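Side-chain contacts in autolysin E (Staphylococcus aureus, PDB 4PI8), which probably hydrolyses the NAG-NAM glycan strands of bacterial peptidoglycan, as a glycosidase of the endo-beta-N-acetylglucosaminidase family: residues A[61-66]-A[210-215]; A[71-76]-A[100-105]. The protein carries 1 engineered substitution. All coordinates share one frame; numbering follows the deposited sequence.

How the contacts relate
From the N terminus, the chain reaches the loop 61-66 and then runs directly into helix 67-74. The end of that helix packs on helix 98-108 in contact 2, closing a small loop that contains helix 84-94. Much later helix 200-215 returns to meet 61-66 in contact 1, so contact 2 is nested inside the larger loop that contact 1 closes. The two contacts touch each other: Leu73, part of contact 2, packs against Ser211 and Phe215 on helix 200-215. Helix 67-74, the loop leading into it, helix 98-108 and helix 200-215 are thereby tied together.

Contact 1: A[61-66]-A[210-215]; sequences EKVPMS and KSYKQF
Successive bends of the same sense in Met65, at chi2 (-78°) and chi3 (-75°), curl the end of this side chain onto the ring of Phe215. The CG atoms of both residues stand beside their own backbone N, and the two side chains meet at about a right angle. Met65 CE comes over one face of the ring, 3.6 Å above its plane and displaced toward the rim, nearest to Phe215 CD2 at 3.7 Å. Seen from the ring centroid the methyl lies 25° off the normal, a CH-pi contact. The sulfur reaches the same ring more obliquely, with Met65 SD 3.8 Å from Phe215 CG. On the opposite face Gln214 CG lies 3.8 Å from the plane of Phe215, so the ring is held between an apolar methyl and the aliphatic part of its own neighbour.

A second, smaller point of touch lies nearer the start of the loop. Val63 CG1 meets the phenol end of Tyr212, 3.4 Å from its OH and 4.1 Å from its CZ, arriving at a slant to the ring. The hydroxyl finds its polar partner in Asn97, which also touches Val63, while the backbone N of Val63 is hydrogen-bonded to Gln91.

Between Val63 and Met65, Pro64 centres an inverse gamma turn, closed by a weak bond from Met65 N to Val63 O. Val63 and Met65 also share Val98 of helix 98-108 as a neighbour. Just beyond, Ser66 is the N-cap of helix 67-74, its backbone N bound by the carboxylate of Glu69. The Met65-Phe215 pair is a Met-aromatic contact, and with Val63-Tyr212 it joins the loop entering helix 67-74 to the last turn of helix 200-215.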
ATOM      1  N   GLU A  61       5.336   3.582  12.682  1.00 18.73           N
ATOM      2  CA  GLU A  61       6.497   3.365  13.558  1.00 22.71           C
ATOM      3  C   GLU A  61       7.562   2.618  12.771  1.00 23.58           C
ATOM      4  O   GLU A  61       7.325   1.524  12.199  1.00 25.29           O
ATOM      5  CB  GLU A  61       6.150   2.542  14.778  1.00 27.73           C
ATOM      6  CG  GLU A  61       5.121   3.059  15.793  1.00 36.21           C
ATOM      7  CD  GLU A  61       5.245   4.525  16.164  1.00 40.79           C
ATOM      8  OE1 GLU A  61       6.345   5.124  16.077  1.00 49.50           O
ATOM      9  OE2 GLU A  61       4.187   5.079  16.557  1.00 52.25           O
ATOM     10  N   LYS A  62       8.752   3.145  12.866  1.00 16.57           N
ATOM     11  CA  LYS A  62       9.921   2.657  12.138  1.00 16.39           C
ATOM     12  C   LYS A  62      10.445   1.385  12.715  1.00 16.61           C
ATOM     13  O   LYS A  62      10.108   1.021  13.874  1.00 18.55           O
ATOM     14  CB  LYS A  62      10.969   3.689  12.148  1.00 16.00           C
ATOM     15  CG  LYS A  62      10.498   4.986  11.498  1.00 16.10           C
ATOM     16  CD  LYS A  62      11.574   6.050  11.450  1.00 17.05           C
ATOM     17  CE  LYS A  62      11.835   6.605  12.845  1.00 17.06           C
ATOM     18  NZ  LYS A  62      12.838   7.684  12.795  1.00 18.51           N
ATOM     19  N   VAL A  63      11.233   0.676  11.920  1.00 14.43           N
ATOM     20  CA  VAL A  63      11.811  -0.570  12.363  1.00 15.03           C
ATOM     21  C   VAL A  63      13.341  -0.530  12.198  1.00 14.28           C
ATOM     22  O   VAL A  63      13.885   0.123  11.299  1.00 14.72           O
ATOM     23  CB  VAL A  63      11.230  -1.828  11.690  1.00 15.31           C
ATOM     24  CG1 VAL A  63       9.813  -2.053  12.165  1.00 17.14           C
ATOM     25  CG2 VAL A  63      11.338  -1.744  10.196  1.00 16.15           C
ATOM     26  N   PRO A  64      14.056  -1.252  13.071  1.00 14.96           N
ATOM     27  CA  PRO A  64      15.501  -1.281  13.059  1.00 15.82           C
ATOM     28  C   PRO A  64      16.027  -2.237  12.024  1.00 17.60           C
ATOM     29  O   PRO A  64      16.351  -3.384  12.303  1.00 23.07           O
ATOM     30  CB  PRO A  64      15.838  -1.719  14.503  1.00 17.09           C
ATOM     31  CG  PRO A  64      14.756  -2.633  14.884  1.00 17.50           C
ATOM     32  CD  PRO A  64      13.513  -1.974  14.253  1.00 16.12           C
ATOM     33  N   MET A  65      16.114  -1.739  10.808  1.00 14.92           N
ATOM     34  CA  MET A  65      16.632  -2.472   9.649  1.00 14.21           C
ATOM     35  C   MET A  65      17.742  -1.680   9.037  1.00 14.76           C
ATOM     36  O   MET A  65      17.536  -0.561   8.601  1.00 14.63           O
ATOM     37  CB  MET A  65      15.517  -2.725   8.590  1.00 14.20           C
ATOM     38  CG  MET A  65      14.486  -3.731   9.048  1.00 15.71           C
ATOM     39  SD  MET A  65      14.996  -5.466   8.930  1.00 16.77           S
ATOM     40  CE  MET A  65      14.854  -5.650   7.157  1.00 16.95           C
ATOM     41  N   SER A  66      18.923  -2.254   8.957  1.00 13.48           N
ATOM     42  CA  SER A  66      20.027  -1.615   8.285  1.00 14.10           C
ATOM     43  C   SER A  66      19.916  -1.680   6.761  1.00 13.18           C
ATOM     44  O   SER A  66      19.111  -2.481   6.221  1.00 13.83           O
ATOM     45  CB  SER A  66      21.341  -2.300   8.650  1.00 15.06           C
ATOM     46  OG  SER A  66      21.346  -3.622   8.130  1.00 15.16           O
ATOM     47  N   LYS A 210       6.557 -12.335   7.078  1.00 12.30           N
ATOM     48  CA  LYS A 210       7.743 -13.113   6.726  0.60 14.15           C
ATOM     49  C   LYS A 210       9.012 -12.307   7.060  1.00 13.71           C
ATOM     50  O   LYS A 210       9.989 -12.828   7.616  1.00 14.09           O
ATOM     51  CB  LYS A 210       7.673 -13.517   5.267  0.60 17.66           C
ATOM     52  CG  LYS A 210       8.547 -14.666   4.828  0.60 19.73           C
ATOM     53  CD  LYS A 210       8.244 -15.006   3.367  0.60 22.92           C
ATOM     54  CE  LYS A 210       7.237 -16.108   3.259  0.60 22.50           C
ATOM     55  NZ  LYS A 210       7.152 -16.588   1.858  0.60 21.36           N
ATOM     56  N   SER A 211       9.043 -11.018   6.705  1.00 13.69           N
ATOM     57  CA  SER A 211      10.242 -10.223   6.930  1.00 13.87           C
ATOM     58  C   SER A 211      10.465  -9.983   8.419  1.00 14.40           C
ATOM     59  O   SER A 211      11.619  -9.991   8.896  1.00 14.69           O
ATOM     60  CB  SER A 211      10.107  -8.906   6.186  1.00 14.72           C
ATOM     61  OG  SER A 211      10.002  -9.099   4.825  1.00 16.97           O
ATOM     62  N   TYR A 212       9.399  -9.774   9.196  1.00 13.94           N
ATOM     63  CA  TYR A 212       9.527  -9.620  10.642  1.00 14.04           C
ATOM     64  C   TYR A 212      10.186 -10.886  11.235  1.00 15.11           C
ATOM     65  O   TYR A 212      11.053 -10.767  12.102  1.00 17.00           O
ATOM     66  CB  TYR A 212       8.169  -9.368  11.368  1.00 15.00           C
ATOM     67  CG  TYR A 212       7.809  -7.913  11.483  1.00 14.10           C
ATOM     68  CD1 TYR A 212       7.665  -7.113  10.371  1.00 14.23           C
ATOM     69  CD2 TYR A 212       7.629  -7.337  12.710  1.00 15.66           C
ATOM     70  CE1 TYR A 212       7.407  -5.753  10.532  1.00 14.21           C
ATOM     71  CE2 TYR A 212       7.352  -5.973  12.857  1.00 16.58           C
ATOM     72  CZ  TYR A 212       7.253  -5.216  11.728  1.00 14.84           C
ATOM     73  OH  TYR A 212       7.004  -3.861  11.892  1.00 15.56           O
ATOM     74  N   LYS A 213       9.700 -12.056  10.814  1.00 14.95           N
ATOM     75  CA  LYS A 213      10.209 -13.303  11.408  1.00 15.82           C
ATOM     76  C   LYS A 213      11.598 -13.608  10.879  1.00 16.98           C
ATOM     77  O   LYS A 213      12.397 -14.290  11.607  1.00 19.47           O
ATOM     78  CB  LYS A 213       9.226 -14.422  11.193  1.00 15.84           C
ATOM     79  CG  LYS A 213       7.948 -14.235  11.965  1.00 15.30           C
ATOM     80  CD  LYS A 213       6.868 -15.275  11.770  1.00 16.60           C
ATOM     81  CE  LYS A 213       5.627 -14.898  12.557  1.00 18.18           C
ATOM     82  NZ  LYS A 213       4.550 -15.887  12.544  1.00 19.77           N
ATOM     83  N   GLN A 214      11.978 -13.143   9.714  1.00 14.80           N
ATOM     84  CA  GLN A 214      13.301 -13.345   9.165  1.00 14.53           C
ATOM     85  C   GLN A 214      14.313 -12.585   9.994  1.00 16.06           C
ATOM     86  O   GLN A 214      15.436 -13.085  10.221  1.00 18.44           O
ATOM     87  CB  GLN A 214      13.385 -12.921   7.694  1.00 15.90           C
ATOM     88  CG  GLN A 214      14.758 -13.056   7.067  1.00 16.44           C
ATOM     89  CD  GLN A 214      14.797 -12.860   5.607  1.00 16.89           C
ATOM     90  OE1 GLN A 214      13.778 -12.823   4.967  1.00 19.97           O
ATOM     91  NE2 GLN A 214      15.963 -12.789   5.067  1.00 19.39           N
ATOM     92  N   PHE A 215      14.007 -11.367  10.452  1.00 15.90           N
ATOM     93  CA  PHE A 215      14.983 -10.513  11.143  1.00 18.07           C
ATOM     94  C   PHE A 215      14.730 -10.430  12.639  1.00 19.85           C
ATOM     95  O   PHE A 215      15.479  -9.750  13.347  1.00 23.00           O
ATOM     96  CB  PHE A 215      15.022  -9.150  10.449  1.00 18.24           C
ATOM     97  CG  PHE A 215      15.579  -9.222   9.057  1.00 18.49           C
ATOM     98  CD1 PHE A 215      16.943  -9.429   8.835  1.00 19.91           C
ATOM     99  CD2 PHE A 215      14.753  -9.234   7.980  1.00 18.16           C
ATOM    100  CE1 PHE A 215      17.418  -9.526   7.521  1.00 19.04           C
ATOM    101  CE2 PHE A 215      15.227  -9.351   6.674  1.00 19.74           C
ATOM    102  CZ  PHE A 215      16.582  -9.474   6.460  1.00 18.55           C
TER

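Contact 2: A[71-76]-A[100-105]; sequences NQLLKG and YLVSHA
Within 71-76 and 100-105 the junction of Leu73 and Leu74 with Val102 is wholly aliphatic; the rings of Tyr100 and His104 lie on the other side of helix 98-108. There the edge of the His104 imidazole receives Tyr100, whose CZ lies in the imidazole plane, and a hydrogen bond of 2.7 Å links Tyr100 OH to His104 ND1. This bond, at 158°, spans one helical turn and limits the rotation of both rings. Around the imidazole, Phe131 and Trp200 make edge-to-face contacts, and the ring of Tyr194, a residue of the glycan pocket, meets it with the planes about 75° apart.

Of residues 100-105, Val102 is the one that touches 71-76. Its CG1, set anti to the backbone N (chi1 164°), makes the closest approach to both leucines. Leu74 brings the methyl CD2 to within 3.8 Å of Val102 CG1, the two side chains meeting at a slant. The other branch stands somewhat farther off, with Val102 CG2 4.4 Å from the same Leu74 CD2. Leu73 adds a looser approach, with its CB 4.5 Å from Val102 CG1. No hydrogen bond crosses between the segments.

The apolar patch continues beyond the two segments. Phe87 of helix 84-94 touches both Leu74 and Val102, and is the outside ring that borders their contact; Leu101, next to Val102 in the chain, touches it as well.

Helix 98-108 therefore has one face packed on its helical neighbours and another turned to a group of aromatic rings that includes Tyr194 of the glycan pocket, an arrangement consistent with the mainly helical lysozyme-like fold of this glycosidase family.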
ATOM      1  N   ASN A  71      18.489  -4.526   1.822  1.00 13.43           N
ATOM      2  CA  ASN A  71      18.966  -5.085   0.537  1.00 13.76           C
ATOM      3  C   ASN A  71      18.839  -6.582   0.488  1.00 14.93           C
ATOM      4  O   ASN A  71      18.548  -7.124  -0.599  1.00 16.26           O
ATOM      5  CB  ASN A  71      20.344  -4.607   0.197  1.00 14.03           C
ATOM      6  CG  ASN A  71      20.317  -3.216  -0.418  1.00 14.88           C
ATOM      7  OD1 ASN A  71      19.391  -2.873  -1.160  1.00 14.91           O
ATOM      8  ND2 ASN A  71      21.312  -2.418  -0.166  1.00 16.23           N
ATOM      9  N   GLN A  72      18.961  -7.270   1.612  1.00 16.90           N
ATOM     10  CA  GLN A  72      18.662  -8.731   1.615  1.00 17.14           C
ATOM     11  C   GLN A  72      17.255  -9.000   1.229  1.00 19.75           C
ATOM     12  O   GLN A  72      16.986  -9.895   0.379  1.00 21.13           O
ATOM     13  CB  GLN A  72      18.735  -9.297   3.016  0.52 19.06           C
ATOM     14  CG  GLN A  72      20.071  -9.702   3.479  0.52 20.03           C
ATOM     15  CD  GLN A  72      19.985 -10.367   4.826  0.52 20.83           C
ATOM     16  OE1 GLN A  72      19.327 -11.456   5.007  0.52 22.26           O
ATOM     17  NE2 GLN A  72      20.609  -9.711   5.812  0.52 21.55           N
ATOM     18  N   LEU A  73      16.283  -8.235   1.735  1.00 17.26           N
ATOM     19  CA  LEU A  73      14.893  -8.392   1.316  1.00 19.50           C
ATOM     20  C   LEU A  73      14.704  -8.138  -0.129  1.00 19.27           C
ATOM     21  O   LEU A  73      13.821  -8.698  -0.705  1.00 19.87           O
ATOM     22  CB  LEU A  73      13.940  -7.492   2.126  1.00 20.97           C
ATOM     23  CG  LEU A  73      13.725  -7.805   3.589  1.00 22.51           C
ATOM     24  CD1 LEU A  73      12.766  -6.785   4.146  1.00 22.42           C
ATOM     25  CD2 LEU A  73      13.143  -9.216   3.725  1.00 23.88           C
ATOM     26  N   LEU A  74      15.431  -7.196  -0.731  1.00 15.06           N
ATOM     27  CA  LEU A  74      15.276  -6.788  -2.070  1.00 15.20           C
ATOM     28  C   LEU A  74      16.070  -7.609  -3.097  1.00 15.21           C
ATOM     29  O   LEU A  74      15.956  -7.357  -4.272  1.00 16.41           O
ATOM     30  CB  LEU A  74      15.624  -5.308  -2.212  1.00 14.74           C
ATOM     31  CG  LEU A  74      14.687  -4.374  -1.442  1.00 14.42           C
ATOM     32  CD1 LEU A  74      15.230  -2.973  -1.507  1.00 14.59           C
ATOM     33  CD2 LEU A  74      13.280  -4.459  -1.987  1.00 16.01           C
ATOM     34  N   LYS A  75      16.909  -8.503  -2.623  1.00 16.28           N
ATOM     35  CA  LYS A  75      17.700  -9.376  -3.533  1.00 17.89           C
ATOM     36  C   LYS A  75      16.749 -10.195  -4.410  1.00 17.42           C
ATOM     37  O   LYS A  75      15.763 -10.793  -3.944  1.00 19.12           O
ATOM     38  CB  LYS A  75      18.649 -10.286  -2.765  1.00 20.00           C
ATOM     39  CG  LYS A  75      19.794 -10.825  -3.614  1.00 25.86           C
ATOM     40  CD  LYS A  75      20.782  -9.716  -3.983  1.00 29.95           C
ATOM     41  CE  LYS A  75      21.902 -10.173  -4.887  1.00 39.23           C
ATOM     42  NZ  LYS A  75      22.878  -9.049  -4.948  1.00 41.70           N
ATOM     43  N   GLY A  76      16.999 -10.170  -5.714  1.00 17.32           N
ATOM     44  CA  GLY A  76      16.166 -10.827  -6.667  1.00 16.98           C
ATOM     45  C   GLY A  76      14.833 -10.190  -6.893  1.00 16.22           C
ATOM     46  O   GLY A  76      13.897 -10.791  -7.502  1.00 18.79           O
ATOM     47  N   TYR A 100       7.039  -2.441   5.862  1.00 10.94           N
ATOM     48  CA  TYR A 100       5.801  -2.159   5.189  1.00 10.99           C
ATOM     49  C   TYR A 100       6.086  -1.586   3.826  1.00 10.47           C
ATOM     50  O   TYR A 100       5.504  -2.037   2.824  1.00 10.78           O
ATOM     51  CB  TYR A 100       4.951  -1.185   6.038  1.00 10.72           C
ATOM     52  CG  TYR A 100       4.026  -0.385   5.170  1.00 11.11           C
ATOM     53  CD1 TYR A 100       3.006  -0.978   4.454  1.00 11.03           C
ATOM     54  CD2 TYR A 100       4.269   0.970   4.953  1.00 11.12           C
ATOM     55  CE1 TYR A 100       2.257  -0.257   3.565  1.00 10.83           C
ATOM     56  CE2 TYR A 100       3.505   1.721   4.086  1.00 12.37           C
ATOM     57  CZ  TYR A 100       2.553   1.084   3.343  1.00 11.21           C
ATOM     58  OH  TYR A 100       1.847   1.822   2.405  1.00 12.94           O
ATOM     59  N   LEU A 101       6.983  -0.603   3.721  1.00 10.57           N
ATOM     60  CA  LEU A 101       7.201   0.085   2.466  1.00 11.76           C
ATOM     61  C   LEU A 101       7.717  -0.883   1.392  1.00 11.56           C
ATOM     62  O   LEU A 101       7.224  -0.886   0.238  1.00 12.43           O
ATOM     63  CB  LEU A 101       8.173   1.243   2.635  1.00 13.91           C
ATOM     64  CG  LEU A 101       8.162   2.328   1.598  1.00 15.28           C
ATOM     65  CD1 LEU A 101       6.820   3.033   1.473  1.00 15.34           C
ATOM     66  CD2 LEU A 101       9.285   3.290   1.945  1.00 15.06           C
ATOM     67  N   VAL A 102       8.679  -1.712   1.747  1.00 11.22           N
ATOM     68  CA  VAL A 102       9.215  -2.715   0.852  1.00 12.02           C
ATOM     69  C   VAL A 102       8.112  -3.648   0.457  1.00 11.31           C
ATOM     70  O   VAL A 102       7.975  -4.026  -0.720  1.00 12.44           O
ATOM     71  CB  VAL A 102      10.395  -3.473   1.501  1.00 13.15           C
ATOM     72  CG1 VAL A 102      10.692  -4.753   0.731  1.00 14.67           C
ATOM     73  CG2 VAL A 102      11.636  -2.530   1.582  1.00 14.81           C
ATOM     74  N   SER A 103       7.357  -4.178   1.457  1.00 10.81           N
ATOM     75  CA  SER A 103       6.313  -5.145   1.166  1.00 12.05           C
ATOM     76  C   SER A 103       5.257  -4.607   0.237  1.00 11.02           C
ATOM     77  O   SER A 103       4.795  -5.297  -0.691  1.00 12.10           O
ATOM     78  CB  SER A 103       5.692  -5.705   2.477  1.00 11.56           C
ATOM     79  OG  SER A 103       6.690  -6.288   3.321  1.00 12.27           O
ATOM     80  N   HIS A 104       4.814  -3.386   0.455  1.00 11.01           N
ATOM     81  CA  HIS A 104       3.866  -2.716  -0.412  1.00 11.73           C
ATOM     82  C   HIS A 104       4.441  -2.635  -1.814  1.00 12.14           C
ATOM     83  O   HIS A 104       3.744  -2.987  -2.792  1.00 13.08           O
ATOM     84  CB  HIS A 104       3.503  -1.375   0.198  1.00 11.95           C
ATOM     85  CG  HIS A 104       2.403  -0.645  -0.503  1.00 11.93           C
ATOM     86  ND1 HIS A 104       1.828   0.473   0.023  1.00 12.77           N
ATOM     87  CD2 HIS A 104       1.812  -0.868  -1.708  1.00 13.06           C
ATOM     88  CE1 HIS A 104       0.901   0.903  -0.797  1.00 13.22           C
ATOM     89  NE2 HIS A 104       0.869   0.116  -1.853  1.00 12.63           N
ATOM     90  N   ALA A 105       5.663  -2.144  -1.965  1.00 12.35           N
ATOM     91  CA  ALA A 105       6.264  -2.025  -3.309  1.00 12.35           C
ATOM     92  C   ALA A 105       6.328  -3.354  -3.958  1.00 13.02           C
ATOM     93  O   ALA A 105       6.087  -3.415  -5.213  1.00 14.46           O
ATOM     94  CB  ALA A 105       7.640  -1.399  -3.211  1.00 13.59           C
TER